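Local coordinates for Low temperature requirement C protein (Listeria monocytogenes, PDB 1Y9I) that is a helical, metal-binding protein of the phosphatidylglycerophosphatase A family and probably removes the terminal phosphate (the phosphomonoester) from phosphatidylglycerophosphate, at residues R15-L18 / I19-G22; I28-L31 / V32-L35; L71-M74 / A75-E79; Q85-S89 / A90-L94. All blocks are in the same frame, centred on the assembly; numbering follows the deposited sequence.

Interaction 1 of 4, residues R15-L18 / I19-G22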
ATOM      1  N   ARG A  15      10.065 -21.629   6.156  1.00 26.70           N
ATOM      2  CA  ARG A  15       9.529 -22.351   7.303  1.00 28.31           C
ATOM      3  C   ARG A  15      10.589 -22.697   8.350  1.00 28.81           C
ATOM      4  O   ARG A  15      10.393 -22.455   9.540  1.00 27.76           O
ATOM      5  CB  ARG A  15       8.832 -23.629   6.834  1.00 28.21           C
ATOM      6  CG  ARG A  15       7.548 -23.397   6.041  1.00 29.85           C
ATOM      7  CD  ARG A  15       7.010 -24.715   5.500  1.00 30.01           C
ATOM      8  NE  ARG A  15       5.720 -24.581   4.823  1.00 30.81           N
ATOM      9  CZ  ARG A  15       4.558 -24.417   5.450  1.00 30.07           C
ATOM     10  NH1 ARG A  15       4.515 -24.367   6.775  1.00 29.09           N
ATOM     11  NH2 ARG A  15       3.435 -24.308   4.749  1.00 30.43           N
ATOM     12  N   SER A  16      11.711 -23.257   7.909  1.00 30.22           N
ATOM     13  CA  SER A  16      12.775 -23.637   8.832  1.00 31.02           C
ATOM     14  C   SER A  16      13.440 -22.442   9.504  1.00 30.94           C
ATOM     15  O   SER A  16      13.859 -22.530  10.659  1.00 29.11           O
ATOM     16  CB  SER A  16      13.835 -24.484   8.112  1.00 32.19           C
ATOM     17  OG  SER A  16      14.462 -23.759   7.072  1.00 34.48           O
ATOM     18  N   TRP A  17      13.536 -21.322   8.793  1.00 30.54           N
ATOM     19  CA  TRP A  17      14.166 -20.146   9.374  1.00 30.77           C
ATOM     20  C   TRP A  17      13.287 -19.557  10.470  1.00 28.97           C
ATOM     21  O   TRP A  17      13.789 -19.107  11.497  1.00 27.37           O
ATOM     22  CB  TRP A  17      14.460 -19.088   8.305  1.00 33.87           C
ATOM     23  CG  TRP A  17      15.757 -18.357   8.558  1.00 36.76           C
ATOM     24  CD1 TRP A  17      16.589 -18.515   9.630  1.00 37.98           C
ATOM     25  CD2 TRP A  17      16.373 -17.376   7.716  1.00 38.48           C
ATOM     26  NE1 TRP A  17      17.685 -17.699   9.510  1.00 37.46           N
ATOM     27  CE2 TRP A  17      17.580 -16.986   8.343  1.00 39.00           C
ATOM     28  CE3 TRP A  17      16.027 -16.786   6.492  1.00 38.43           C
ATOM     29  CZ2 TRP A  17      18.444 -16.033   7.791  1.00 39.09           C
ATOM     30  CZ3 TRP A  17      16.886 -15.837   5.939  1.00 39.94           C
ATOM     31  CH2 TRP A  17      18.082 -15.471   6.592  1.00 39.64           C
ATOM     32  N   LEU A  18      11.974 -19.550  10.248  1.00 27.08           N
ATOM     33  CA  LEU A  18      11.051 -19.042  11.256  1.00 27.51           C
ATOM     34  C   LEU A  18      11.253 -19.860  12.533  1.00 27.61           C
ATOM     35  O   LEU A  18      11.433 -19.307  13.623  1.00 26.32           O
ATOM     36  CB  LEU A  18       9.598 -19.186  10.785  1.00 28.07           C
ATOM     37  CG  LEU A  18       9.003 -18.081   9.910  1.00 28.98           C
ATOM     38  CD1 LEU A  18       7.656 -18.527   9.356  1.00 27.84           C
ATOM     39  CD2 LEU A  18       8.845 -16.810  10.734  1.00 28.83           C
ATOM     40  N   ILE A  19      11.226 -21.181  12.380  1.00 27.45           N
ATOM     41  CA  ILE A  19      11.400 -22.102  13.502  1.00 30.98           C
ATOM     42  C   ILE A  19      12.752 -21.885  14.171  1.00 31.59           C
ATOM     43  O   ILE A  19      12.851 -21.864  15.397  1.00 33.25           O
ATOM     44  CB  ILE A  19      11.275 -23.571  13.030  1.00 31.15           C
ATOM     45  CG1 ILE A  19       9.837 -23.832  12.569  1.00 31.18           C
ATOM     46  CG2 ILE A  19      11.675 -24.528  14.160  1.00 32.63           C
ATOM     47  CD1 ILE A  19       9.610 -25.188  11.942  1.00 32.67           C
ATOM     48  N   GLU A  20      13.787 -21.713  13.358  1.00 32.34           N
ATOM     49  CA  GLU A  20      15.130 -21.474  13.868  1.00 32.51           C
ATOM     50  C   GLU A  20      15.178 -20.187  14.693  1.00 31.56           C
ATOM     51  O   GLU A  20      15.962 -20.074  15.641  1.00 30.83           O
ATOM     52  CB  GLU A  20      16.120 -21.395  12.699  1.00 35.27           C
ATOM     53  CG  GLU A  20      17.505 -20.899  13.071  1.00 39.87           C
ATOM     54  CD  GLU A  20      18.495 -21.020  11.925  1.00 41.08           C
ATOM     55  OE1 GLU A  20      19.582 -20.411  12.010  1.00 43.82           O
ATOM     56  OE2 GLU A  20      18.191 -21.729  10.942  1.00 42.95           O
ATOM     57  N   ARG A  21      14.338 -19.218  14.337  1.00 27.43           N
ATOM     58  CA  ARG A  21      14.295 -17.954  15.062  1.00 27.89           C
ATOM     59  C   ARG A  21      13.428 -18.061  16.313  1.00 26.76           C
ATOM     60  O   ARG A  21      13.289 -17.099  17.067  1.00 28.54           O
ATOM     61  CB  ARG A  21      13.788 -16.828  14.152  1.00 27.34           C
ATOM     62  CG  ARG A  21      14.707 -16.555  12.964  1.00 27.96           C
ATOM     63  CD  ARG A  21      16.117 -16.171  13.417  1.00 27.08           C
ATOM     64  NE  ARG A  21      16.180 -14.810  13.935  1.00 26.19           N
ATOM     65  CZ  ARG A  21      17.244 -14.273  14.527  1.00 26.33           C
ATOM     66  NH1 ARG A  21      18.351 -14.987  14.689  1.00 27.08           N
ATOM     67  NH2 ARG A  21      17.203 -13.015  14.943  1.00 26.84           N
ATOM     68  N   GLY A  22      12.844 -19.237  16.527  1.00 27.74           N
ATOM     69  CA  GLY A  22      12.032 -19.459  17.711  1.00 29.42           C
ATOM     70  C   GLY A  22      10.529 -19.342  17.559  1.00 28.74           C
ATOM     71  O   GLY A  22       9.816 -19.280  18.558  1.00 30.21           O
TER
HETATM   72  O   HOH W   1      16.545 -22.211   8.187  1.00 28.88           O
HETATM   73  O   HOH W   2      20.640 -18.149  11.087  1.00 43.69           O
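W17 and E20 meet on one flank of the last turn of helix 9-20, where CD1 of W17 lies 3.8 Å from OE2 of E20. The carboxylate comes up obliquely, its plane turned 56° from that of the ring. Two waters bridge this pair and its neighbour: one gives a hydrogen bond to OE2 of E20 and is bonded to OG of S16, while the other donates to OE1 of E20 at 2.7 Å and weakly accepts from NE1 of W17. With CG opposite the backbone N (chi1 169°) and an extended chain beyond it, E20 lays its carboxylate back over the preceding turn. R21 starts back over the same turn, CG 3.1 Å from O of W17, before bends at chi2 and chi3 carry the guanidinium away to a salt bridge with E76 on helix 59-76. Behind these side chains run the helical bonds, N of I19 to O of R15 at 3.2 Å, N of E20 to O of S16 at 2.8 Å and N of R21 to O of W17 at 2.9 Å. G22, with positive phi, ends the helix in a Schellman motif, its N bonded to O of I19 at 2.9 Å. K13 makes a cation-pi contact with the W17 ring, which also packs on V81 of a second subunit. The chemistry divides by flank: E20 has water as intermediary on both oxygens, whereas R15 is paired with E11 of its own helix and E53 of helix 45-56 and R21 with E76, so charge ties this helix end to two others.

Interaction 2 of 4, residues I28-L31 / V32-L35; sequences IAEL and VLFL
E30 lies alongside L33, both side chains pointing the same way, and its OE1 comes within 3.5 Å of the CD2 methyl of L33. The glutamate reaches this methyl by folding at chi2 (-78°), whereas L33 swings CG to the side opposite its backbone N (chi1 -176°), which brings the leucine beside the acid. One turn after L31, L35 rests its CG against the carbonyl oxygen of that residue: CG of L35 is 3.3 Å from O of L31, the same oxygen that accepts the bond from N of L35 at 2.9 Å. F34 leans on that oxygen too, through CB at 3.3 Å from O of L31, before its ring leads off away from the first turn. V32 uses its CG2 branch in a similar way, with CG2 of V32 3.6 Å from O of I28. These contacts ride on an uninterrupted alpha-helical ladder within helix 25-36, in which V32, L33, F34 and L35 each donate to the residue four places earlier. This is a largely buried helix packed among others of an all-helical bundle, with E30 at its exposed edge: I28, L31 and V32 meet helix 143-160, and V32 together with A29 also meets helix 45-56. F34 is directed instead to helix 114-123, where it packs on Y119 and V123, and L31 reaches I120 of the same helix. L33, beside E30, packs against L43 of the following loop.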
ATOM      1  N   ILE A  28       1.943 -18.830  16.099  1.00 21.03           N
ATOM      2  CA  ILE A  28       1.244 -17.909  15.218  1.00 20.88           C
ATOM      3  C   ILE A  28      -0.254 -18.202  15.253  1.00 20.46           C
ATOM      4  O   ILE A  28      -1.074 -17.283  15.247  1.00 20.02           O
ATOM      5  CB  ILE A  28       1.744 -18.020  13.762  1.00 21.28           C
ATOM      6  CG1 ILE A  28       3.269 -17.875  13.714  1.00 21.38           C
ATOM      7  CG2 ILE A  28       1.112 -16.913  12.919  1.00 20.32           C
ATOM      8  CD1 ILE A  28       3.840 -17.831  12.306  1.00 20.48           C
ATOM      9  N   ALA A  29      -0.604 -19.486  15.296  1.00 21.20           N
ATOM     10  CA  ALA A  29      -2.006 -19.902  15.340  1.00 20.80           C
ATOM     11  C   ALA A  29      -2.711 -19.315  16.560  1.00 21.61           C
ATOM     12  O   ALA A  29      -3.879 -18.928  16.484  1.00 20.74           O
ATOM     13  CB  ALA A  29      -2.103 -21.428  15.363  1.00 22.91           C
ATOM     14  N   GLU A  30      -1.998 -19.259  17.685  1.00 19.50           N
ATOM     15  CA  GLU A  30      -2.545 -18.702  18.918  1.00 20.39           C
ATOM     16  C   GLU A  30      -2.910 -17.230  18.729  1.00 19.85           C
ATOM     17  O   GLU A  30      -3.860 -16.730  19.339  1.00 18.69           O
ATOM     18  CB  GLU A  30      -1.528 -18.841  20.056  1.00 23.55           C
ATOM     19  CG  GLU A  30      -1.411 -20.249  20.615  1.00 30.25           C
ATOM     20  CD  GLU A  30      -2.547 -20.597  21.562  1.00 36.59           C
ATOM     21  OE1 GLU A  30      -3.721 -20.536  21.143  1.00 39.55           O
ATOM     22  OE2 GLU A  30      -2.264 -20.931  22.733  1.00 41.30           O
ATOM     23  N   LEU A  31      -2.145 -16.545  17.882  1.00 18.51           N
ATOM     24  CA  LEU A  31      -2.383 -15.134  17.590  1.00 17.82           C
ATOM     25  C   LEU A  31      -3.655 -14.999  16.766  1.00 15.54           C
ATOM     26  O   LEU A  31      -4.443 -14.077  16.963  1.00 17.75           O
ATOM     27  CB  LEU A  31      -1.202 -14.538  16.804  1.00 16.45           C
ATOM     28  CG  LEU A  31       0.168 -14.446  17.491  1.00 17.02           C
ATOM     29  CD1 LEU A  31       1.192 -13.792  16.536  1.00 16.03           C
ATOM     30  CD2 LEU A  31       0.048 -13.628  18.761  1.00 19.49           C
ATOM     31  N   VAL A  32      -3.838 -15.910  15.818  1.00 17.55           N
ATOM     32  CA  VAL A  32      -5.029 -15.882  14.982  1.00 18.99           C
ATOM     33  C   VAL A  32      -6.238 -16.114  15.888  1.00 19.65           C
ATOM     34  O   VAL A  32      -7.279 -15.481  15.728  1.00 19.73           O
ATOM     35  CB  VAL A  32      -4.979 -16.982  13.906  1.00 18.11           C
ATOM     36  CG1 VAL A  32      -6.287 -17.006  13.122  1.00 18.13           C
ATOM     37  CG2 VAL A  32      -3.797 -16.739  12.967  1.00 17.99           C
ATOM     38  N   LEU A  33      -6.092 -17.024  16.845  1.00 21.75           N
ATOM     39  CA  LEU A  33      -7.176 -17.327  17.779  1.00 21.37           C
ATOM     40  C   LEU A  33      -7.498 -16.057  18.573  1.00 23.23           C
ATOM     41  O   LEU A  33      -8.662 -15.699  18.755  1.00 22.09           O
ATOM     42  CB  LEU A  33      -6.750 -18.453  18.730  1.00 24.52           C
ATOM     43  CG  LEU A  33      -7.797 -18.964  19.726  1.00 23.80           C
ATOM     44  CD1 LEU A  33      -8.968 -19.575  18.971  1.00 24.59           C
ATOM     45  CD2 LEU A  33      -7.163 -19.996  20.647  1.00 28.12           C
ATOM     46  N   PHE A  34      -6.448 -15.374  19.024  1.00 23.59           N
ATOM     47  CA  PHE A  34      -6.581 -14.137  19.794  1.00 24.71           C
ATOM     48  C   PHE A  34      -7.341 -13.068  19.001  1.00 23.49           C
ATOM     49  O   PHE A  34      -8.138 -12.309  19.555  1.00 23.05           O
ATOM     50  CB  PHE A  34      -5.186 -13.611  20.146  1.00 27.73           C
ATOM     51  CG  PHE A  34      -5.198 -12.307  20.889  1.00 30.96           C
ATOM     52  CD1 PHE A  34      -5.452 -12.272  22.257  1.00 32.97           C
ATOM     53  CD2 PHE A  34      -4.954 -11.116  20.221  1.00 31.77           C
ATOM     54  CE1 PHE A  34      -5.465 -11.063  22.949  1.00 35.55           C
ATOM     55  CE2 PHE A  34      -4.965  -9.901  20.902  1.00 33.95           C
ATOM     56  CZ  PHE A  34      -5.220  -9.877  22.270  1.00 34.97           C
ATOM     57  N   LEU A  35      -7.080 -13.015  17.699  1.00 21.06           N
ATOM     58  CA  LEU A  35      -7.722 -12.037  16.825  1.00 20.93           C
ATOM     59  C   LEU A  35      -9.166 -12.333  16.429  1.00 23.29           C
ATOM     60  O   LEU A  35      -9.961 -11.409  16.246  1.00 24.50           O
ATOM     61  CB  LEU A  35      -6.920 -11.894  15.537  1.00 19.44           C
ATOM     62  CG  LEU A  35      -5.522 -11.288  15.619  1.00 19.30           C
ATOM     63  CD1 LEU A  35      -4.870 -11.346  14.244  1.00 18.30           C
ATOM     64  CD2 LEU A  35      -5.622  -9.851  16.100  1.00 20.95           C
TER

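Interaction 3 of 4, residues L71-M74 / A75-E79; sequences LDVM and AEKGE
V73 and K77 run side by side at the end of helix 59-76, the lysine drawn out to full length along the valine so that its CE sits 3.6 Å from CG1 of V73. The valine offers this methyl because CG1 stands opposite the backbone N (chi1 174°), while its CG2 is directed to W17 and R21. Next in sequence, M74, modelled as selenomethionine, takes a different shape. Its chain kinks at chi2 (-59°), bringing SE obliquely across E79 at 3.9 Å from both CB and CG. E79 is bent at its own chi2, and its carboxylate leads away. K77 and E79 also touch a crystal neighbour, so the lattice may influence their shapes. E76 keeps an extended chain, with CG only 3.2 Å from O of D72, and directs its carboxylate to the backbone N of V139. In the backbone, N of A75 bonds to O of L71 and N of E76 to O of D72. G78 then leaves the helix with positive phi in a Schellman motif, where N of E79 reaches back to O of M74 at 3.0 Å in a nearly straight bond (170°). D72 accepts through its two carboxylate oxygens from the backbone N atoms of F142 and L143, next to the magnesium ligand T141; its side chain lies about 7 Å from the magnesium, consistent with a second-shell role. M74 and E79 both pack on M74 of a second subunit, so the helix ends at a subunit interface, flanked by the turn after helix 9-20 and by helix 84-89, which touches A75.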
ATOM      1  N   LEU A  71      17.773  -9.674   7.336  1.00 21.30           N
ATOM      2  CA  LEU A  71      18.214  -8.389   7.852  1.00 19.88           C
ATOM      3  C   LEU A  71      18.402  -8.421   9.369  1.00 21.22           C
ATOM      4  O   LEU A  71      19.375  -7.861   9.884  1.00 24.65           O
ATOM      5  CB  LEU A  71      17.227  -7.280   7.442  1.00 19.80           C
ATOM      6  CG  LEU A  71      17.270  -6.893   5.953  1.00 19.69           C
ATOM      7  CD1 LEU A  71      16.092  -5.963   5.604  1.00 16.26           C
ATOM      8  CD2 LEU A  71      18.598  -6.210   5.644  1.00 21.01           C
ATOM      9  N   ASP A  72      17.485  -9.067  10.089  1.00 20.57           N
ATOM     10  CA  ASP A  72      17.610  -9.173  11.547  1.00 20.88           C
ATOM     11  C   ASP A  72      18.915  -9.863  11.931  1.00 22.48           C
ATOM     12  O   ASP A  72      19.647  -9.406  12.818  1.00 22.11           O
ATOM     13  CB  ASP A  72      16.472 -10.008  12.142  1.00 22.10           C
ATOM     14  CG  ASP A  72      15.149  -9.291  12.139  1.00 20.87           C
ATOM     15  OD1 ASP A  72      15.143  -8.056  11.966  1.00 24.64           O
ATOM     16  OD2 ASP A  72      14.115  -9.973  12.329  1.00 25.43           O
ATOM     17  N   VAL A  73      19.166 -10.990  11.272  1.00 23.22           N
ATOM     18  CA  VAL A  73      20.350 -11.810  11.509  1.00 25.56           C
ATOM     19  C   VAL A  73      21.632 -11.041  11.220  1.00 26.57           C
ATOM     20  O   VAL A  73      22.598 -11.121  11.980  1.00 28.86           O
ATOM     21  CB  VAL A  73      20.291 -13.096  10.651  1.00 26.24           C
ATOM     22  CG1 VAL A  73      21.587 -13.892  10.783  1.00 28.02           C
ATOM     23  CG2 VAL A  73      19.106 -13.950  11.089  1.00 27.31           C
HETATM   24  N   MSE A  74      21.644 -10.287  10.128  1.00 26.80           N
HETATM   25  CA  MSE A  74      22.821  -9.501   9.786  1.00 28.38           C
HETATM   26  C   MSE A  74      23.051  -8.427  10.848  1.00 27.17           C
HETATM   27  O   MSE A  74      24.189  -8.102  11.183  1.00 26.73           O
HETATM   28  CB  MSE A  74      22.651  -8.861   8.403  1.00 31.83           C
HETATM   29  CG  MSE A  74      22.719  -9.858   7.262  1.00 38.56           C
HETATM   30 SE   MSE A  74      24.424 -10.793   7.260  1.00 52.11          SE
HETATM   31  CE  MSE A  74      24.426 -11.442   5.432  1.00 44.63           C
ATOM     32  N   ALA A  75      21.960  -7.891  11.386  1.00 25.56           N
ATOM     33  CA  ALA A  75      22.039  -6.868  12.416  1.00 24.61           C
ATOM     34  C   ALA A  75      22.634  -7.459  13.699  1.00 26.17           C
ATOM     35  O   ALA A  75      23.437  -6.807  14.383  1.00 25.05           O
ATOM     36  CB  ALA A  75      20.647  -6.296  12.691  1.00 25.10           C
ATOM     37  N   GLU A  76      22.240  -8.689  14.022  1.00 26.17           N
ATOM     38  CA  GLU A  76      22.749  -9.364  15.216  1.00 29.38           C
ATOM     39  C   GLU A  76      24.245  -9.617  15.096  1.00 30.38           C
ATOM     40  O   GLU A  76      24.972  -9.560  16.088  1.00 30.37           O
ATOM     41  CB  GLU A  76      22.066 -10.715  15.426  1.00 30.63           C
ATOM     42  CG  GLU A  76      20.570 -10.667  15.631  1.00 34.19           C
ATOM     43  CD  GLU A  76      20.021 -11.996  16.116  1.00 35.45           C
ATOM     44  OE1 GLU A  76      20.466 -13.047  15.604  1.00 36.28           O
ATOM     45  OE2 GLU A  76      19.141 -11.992  17.004  1.00 36.27           O
ATOM     46  N   LYS A  77      24.690  -9.917  13.880  1.00 30.35           N
ATOM     47  CA  LYS A  77      26.097 -10.201  13.618  1.00 31.34           C
ATOM     48  C   LYS A  77      26.938  -8.945  13.404  1.00 29.88           C
ATOM     49  O   LYS A  77      28.157  -9.032  13.259  1.00 30.11           O
ATOM     50  CB  LYS A  77      26.229 -11.098  12.386  1.00 32.20           C
ATOM     51  CG  LYS A  77      25.644 -12.490  12.544  1.00 37.30           C
ATOM     52  CD  LYS A  77      25.713 -13.246  11.224  1.00 39.63           C
ATOM     53  CE  LYS A  77      25.091 -14.628  11.332  1.00 43.58           C
ATOM     54  NZ  LYS A  77      25.029 -15.295   9.998  1.00 46.11           N
ATOM     55  N   GLY A  78      26.293  -7.783  13.379  1.00 28.37           N
ATOM     56  CA  GLY A  78      27.019  -6.540  13.175  1.00 26.69           C
ATOM     57  C   GLY A  78      27.625  -6.435  11.785  1.00 28.35           C
ATOM     58  O   GLY A  78      28.693  -5.846  11.605  1.00 27.13           O
ATOM     59  N   GLU A  79      26.927  -6.989  10.798  1.00 28.01           N
ATOM     60  CA  GLU A  79      27.392  -6.987   9.409  1.00 28.29           C
ATOM     61  C   GLU A  79      26.871  -5.814   8.577  1.00 27.49           C
ATOM     62  O   GLU A  79      27.366  -5.558   7.479  1.00 25.62           O
ATOM     63  CB  GLU A  79      26.976  -8.290   8.722  1.00 31.39           C
ATOM     64  CG  GLU A  79      27.503  -9.574   9.348  1.00 36.03           C
ATOM     65  CD  GLU A  79      28.925  -9.896   8.930  1.00 40.31           C
ATOM     66  OE1 GLU A  79      29.296  -9.579   7.780  1.00 41.75           O
ATOM     67  OE2 GLU A  79      29.668 -10.486   9.744  1.00 44.27           O
TER

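Interaction 4 of 4, residues Q85-S89 / A90-L94; sequences QNIIS and ADEGL
N86 O accepts from N of A90, whose CB is pressed to 3.1 Å from the same oxygen of N86. I87 carries the side-chain contact. E92 crosses it obliquely, placing OE2 3.2 Å from CG1 of I87 while its CB lies 3.9 Å from CG2, and the same pair is tied through the backbone, where N of E92 donates to O of I87 at 3.1 Å with a straight 173° bond. I88 O receives N of D91 at 3.1 Å from above the carbonyl plane, and also the hydroxyl of T141, a magnesium ligand. S89, last in the helix, gives two bonds to O of Q85: OG donates at 2.8 Å and the backbone N at 3.1 Å, arriving from opposite faces of the carbonyl plane. The serine can do this because OG sits between its backbone N and carbonyl carbon (chi1 67°). D91, with positive phi, ends helix 84-89 in a Schellman motif. Its CB points away from the helix; OD2 is hydrogen-bonded to NE2 of H134, and the side chain comes within about 4 Å of both bound metals. I87 packs on L10 of a second subunit, whose R59 forms a long, weak ion pair with E92. The cap probably sets the backbone from which the D91 side chain leaves, toward a binuclear metal site whose ligands include D98, shared by the calcium and the magnesium.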
ATOM      1  N   GLN A  85      22.998  -0.309  10.612  1.00 22.94           N
ATOM      2  CA  GLN A  85      23.317  -1.286  11.644  1.00 19.99           C
ATOM      3  C   GLN A  85      22.713  -0.873  12.987  1.00 20.18           C
ATOM      4  O   GLN A  85      22.039  -1.672  13.637  1.00 23.43           O
ATOM      5  CB  GLN A  85      24.844  -1.448  11.756  1.00 21.49           C
ATOM      6  CG  GLN A  85      25.346  -2.302  12.920  1.00 20.73           C
ATOM      7  CD  GLN A  85      24.811  -3.729  12.940  1.00 21.39           C
ATOM      8  OE1 GLN A  85      24.829  -4.442  11.929  1.00 21.68           O
ATOM      9  NE2 GLN A  85      24.351  -4.160  14.109  1.00 20.94           N
ATOM     10  N   ASN A  86      22.940   0.372  13.404  1.00 22.24           N
ATOM     11  CA  ASN A  86      22.390   0.842  14.675  1.00 23.57           C
ATOM     12  C   ASN A  86      20.870   0.983  14.607  1.00 23.07           C
ATOM     13  O   ASN A  86      20.166   0.663  15.563  1.00 23.11           O
ATOM     14  CB  ASN A  86      22.979   2.198  15.075  1.00 25.86           C
ATOM     15  CG  ASN A  86      24.452   2.124  15.426  1.00 27.41           C
ATOM     16  OD1 ASN A  86      24.922   1.130  15.980  1.00 28.79           O
ATOM     17  ND2 ASN A  86      25.183   3.193  15.127  1.00 29.72           N
ATOM     18  N   ILE A  87      20.373   1.464  13.473  1.00 22.70           N
ATOM     19  CA  ILE A  87      18.940   1.675  13.293  1.00 22.03           C
ATOM     20  C   ILE A  87      18.132   0.386  13.443  1.00 20.53           C
ATOM     21  O   ILE A  87      17.152   0.341  14.191  1.00 21.62           O
ATOM     22  CB  ILE A  87      18.664   2.315  11.917  1.00 20.85           C
ATOM     23  CG1 ILE A  87      19.256   3.724  11.889  1.00 21.88           C
ATOM     24  CG2 ILE A  87      17.161   2.351  11.634  1.00 22.11           C
ATOM     25  CD1 ILE A  87      19.185   4.401  10.532  1.00 24.48           C
ATOM     26  N   ILE A  88      18.549  -0.663  12.744  1.00 21.08           N
ATOM     27  CA  ILE A  88      17.856  -1.943  12.804  1.00 20.35           C
ATOM     28  C   ILE A  88      18.068  -2.682  14.130  1.00 22.34           C
ATOM     29  O   ILE A  88      17.118  -3.200  14.714  1.00 17.07           O
ATOM     30  CB  ILE A  88      18.286  -2.856  11.624  1.00 21.29           C
ATOM     31  CG1 ILE A  88      17.759  -2.270  10.306  1.00 20.17           C
ATOM     32  CG2 ILE A  88      17.772  -4.271  11.827  1.00 20.67           C
ATOM     33  CD1 ILE A  88      18.199  -3.026   9.059  1.00 20.09           C
ATOM     34  N   SER A  89      19.300  -2.720  14.626  1.00 22.25           N
ATOM     35  CA  SER A  89      19.541  -3.435  15.874  1.00 23.50           C
ATOM     36  C   SER A  89      18.853  -2.767  17.066  1.00 24.27           C
ATOM     37  O   SER A  89      18.488  -3.438  18.027  1.00 26.59           O
ATOM     38  CB  SER A  89      21.050  -3.584  16.133  1.00 24.82           C
ATOM     39  OG  SER A  89      21.664  -2.334  16.377  1.00 31.97           O
ATOM     40  N   ALA A  90      18.650  -1.453  16.991  1.00 25.44           N
ATOM     41  CA  ALA A  90      18.008  -0.718  18.077  1.00 26.32           C
ATOM     42  C   ALA A  90      16.500  -0.575  17.878  1.00 26.51           C
ATOM     43  O   ALA A  90      15.820   0.067  18.686  1.00 25.48           O
ATOM     44  CB  ALA A  90      18.637   0.660  18.211  1.00 28.70           C
ATOM     45  N   ASP A  91      15.988  -1.159  16.797  1.00 24.32           N
ATOM     46  CA  ASP A  91      14.562  -1.091  16.482  1.00 24.50           C
ATOM     47  C   ASP A  91      14.049   0.349  16.577  1.00 23.95           C
ATOM     48  O   ASP A  91      13.029   0.619  17.216  1.00 22.41           O
ATOM     49  CB  ASP A  91      13.782  -2.004  17.435  1.00 23.81           C
ATOM     50  CG  ASP A  91      12.340  -2.224  16.998  1.00 26.80           C
ATOM     51  OD1 ASP A  91      11.963  -1.771  15.893  1.00 25.71           O
ATOM     52  OD2 ASP A  91      11.585  -2.866  17.762  1.00 27.71           O
ATOM     53  N   GLU A  92      14.773   1.265  15.935  1.00 23.12           N
ATOM     54  CA  GLU A  92      14.433   2.686  15.919  1.00 25.75           C
ATOM     55  C   GLU A  92      12.963   2.923  15.595  1.00 25.55           C
ATOM     56  O   GLU A  92      12.444   2.396  14.613  1.00 22.66           O
ATOM     57  CB  GLU A  92      15.292   3.411  14.883  1.00 28.70           C
ATOM     58  CG  GLU A  92      16.124   4.549  15.439  1.00 37.52           C
ATOM     59  CD  GLU A  92      16.945   5.245  14.364  1.00 41.12           C
ATOM     60  OE1 GLU A  92      16.346   5.761  13.390  1.00 42.08           O
ATOM     61  OE2 GLU A  92      18.189   5.276  14.497  1.00 43.00           O
ATOM     62  N   GLY A  93      12.306   3.736  16.416  1.00 24.09           N
ATOM     63  CA  GLY A  93      10.897   4.022  16.209  1.00 24.78           C
ATOM     64  C   GLY A  93      10.537   4.668  14.884  1.00 23.25           C
ATOM     65  O   GLY A  93       9.438   4.451  14.367  1.00 24.06           O
ATOM     66  N   LEU A  94      11.441   5.462  14.320  1.00 21.76           N
ATOM     67  CA  LEU A  94      11.137   6.120  13.056  1.00 21.38           C
ATOM     68  C   LEU A  94      11.547   5.327  11.814  1.00 20.52           C
ATOM     69  O   LEU A  94      11.420   5.813  10.690  1.00 21.32           O
ATOM     70  CB  LEU A  94      11.751   7.523  13.036  1.00 22.71           C
ATOM     71  CG  LEU A  94      11.241   8.436  14.163  1.00 22.99           C
ATOM     72  CD1 LEU A  94      11.812   9.835  13.992  1.00 24.28           C
ATOM     73  CD2 LEU A  94       9.711   8.491  14.142  1.00 23.79           C
TER

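Overall arrangement
From the N terminus the four contacts come in series, each a local one within a continuous stretch, so none nests inside or crosses another. Interaction 1 closes helix 9-20, and interaction 2 lies within helix 25-36, next in the chain, their nearest atoms about 5 Å apart. Interaction 3 ends helix 59-76 and returns to interaction 1 through the salt bridge from R21 to E76. Interaction 4 ends helix 84-89; its Q85 probably bonds to O of A75 in interaction 3, and the centres of these two are about 11 Å apart. Interaction 2 lies across the chain centre from interactions 3 and 4. Interactions 1, 3 and 4 each touch a second subunit; no other chain touches interaction 2.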